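Local coordinates for protein BlEst2 (Bacillus licheniformis, PDB 6WPX) that probably hydrolyses ester bonds as a lipase or esterase whose C-terminal domain has an autoinhibitory effect, at residues A233-E236 with K237-R240. Residues are numbered along the deposited sequence; the frame is centred on the assembly and turned at random.
Sequences AVTE and KNAR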
# COMPACT_ATOMS: atom_id res chain seq x y z
N ALA A 233 0.31 1.22 6.03
CA ALA A 233 -0.28 1.22 4.69
C ALA A 233 0.74 1.47 3.61
O ALA A 233 0.52 1.07 2.48
CB ALA A 233 -1.38 2.28 4.62
N VAL A 234 1.82 2.20 3.93
CA VAL A 234 2.82 2.57 2.93
C VAL A 234 4.18 2.37 3.55
O VAL A 234 4.37 2.75 4.71
CB VAL A 234 2.63 4.05 2.44
CG1 VAL A 234 3.63 4.39 1.34
CG2 VAL A 234 1.20 4.32 1.96
N THR A 235 5.14 1.81 2.79
CA THR A 235 6.52 1.66 3.30
C THR A 235 7.26 2.99 3.18
O THR A 235 6.99 3.76 2.27
CB THR A 235 7.28 0.55 2.59
OG1 THR A 235 7.50 0.95 1.25
CG2 THR A 235 6.54 -0.82 2.67
N GLU A 236 8.20 3.25 4.10
CA GLU A 236 8.96 4.50 4.08
C GLU A 236 9.65 4.67 2.70
O GLU A 236 9.60 5.75 2.12
CB GLU A 236 9.98 4.50 5.25
CG GLU A 236 10.94 5.67 5.22
CD GLU A 236 12.20 5.52 4.39
OE1 GLU A 236 12.79 6.55 4.01
OE2 GLU A 236 12.59 4.37 4.09
N LYS A 237 10.28 3.59 2.18
CA LYS A 237 10.94 3.67 0.87
C LYS A 237 9.96 4.03 -0.27
O LYS A 237 10.32 4.79 -1.17
CB LYS A 237 11.73 2.39 0.55
CG LYS A 237 13.05 2.29 1.34
CD LYS A 237 14.14 3.27 0.83
CE LYS A 237 15.05 3.73 1.94
NZ LYS A 237 15.90 4.88 1.51
N ASN A 238 8.71 3.52 -0.20
CA ASN A 238 7.75 3.82 -1.25
C ASN A 238 7.06 5.16 -1.06
O ASN A 238 6.35 5.57 -1.96
CB ASN A 238 6.73 2.68 -1.40
CG ASN A 238 7.33 1.43 -2.03
OD1 ASN A 238 8.54 1.26 -2.10
ND2 ASN A 238 6.50 0.57 -2.56
N ALA A 239 7.29 5.85 0.08
CA ALA A 239 6.71 7.17 0.36
C ALA A 239 7.61 8.32 -0.11
O ALA A 239 7.28 9.50 0.07
CB ALA A 239 6.42 7.30 1.85
N ARG A 240 8.75 7.97 -0.74
CA ARG A 240 9.76 8.96 -1.15
C ARG A 240 9.79 9.26 -2.64
O ARG A 240 9.28 8.46 -3.43
CB ARG A 240 11.18 8.50 -0.72
CG ARG A 240 11.31 8.10 0.74
CD ARG A 240 10.67 9.14 1.67
NE ARG A 240 11.00 8.88 3.05
CZ ARG A 240 10.82 9.74 4.04
NH1 ARG A 240 10.31 10.94 3.80
NH2 ARG A 240 11.14 9.41 5.28
O HOH W 1 9.08 -0.88 -0.04
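Arg-240 folds back over the turn towards Glu-236. The bond to CB points at 233-236; Arg-240 CG settles on the backbone carbonyl, 3.2 Å from Glu-236 O. A bend at chi2 (-47°) keeps the chain close, with Arg-240 CD 3.6 Å from Glu-236 O. Arg-240 NE then closes a salt bridge to Glu-236 OE1 at 3.1 Å. That carboxylate oxygen lies near the guanidinium plane, yet NE reaches it from above the carboxylate, whose plane is turned 67° from the guanidinium. The far nitrogens fix the rest: NH2 bonds Leu-247 O and NH1 bonds Thr-204 OG1. Glu-236 OE1 takes a second hydrogen bond from Thr-280, while OE2 lies 3.3 Å from Lys-237 CE, the lysine amine going on to Thr-280 O. A leucine in place of Arg-240 would probably cost Glu-236 OE1 its salt bridge, leaving it Thr-280 and the more distant Lys-237 charge, and leave the Leu-247 carbonyl short of a donor. At the start of the turn, a chi1 of 68° swings the Thr-235 hydroxyl back over its own main chain, where Thr-235 OG1 accepts the amide of Asn-238, OG1 to N 3.2 Å. Asn-238 N also makes a weak bond to Thr-235 O. A water bound to the hydroxyl gives a weak bond to Asn-238 OD1, and ND2 holds Gly-150 O. Ala-239 N bonds Glu-236 O at 3.1 Å, with Val-234 CG1 4.1 Å from Ala-239 CB. The Thr-235 side chain and carbonyl together fit the ST motif, its main-chain bond weak, in the loop between helix 218-224 and the edge strand 245-246 of the alpha/beta-hydrolase sheet.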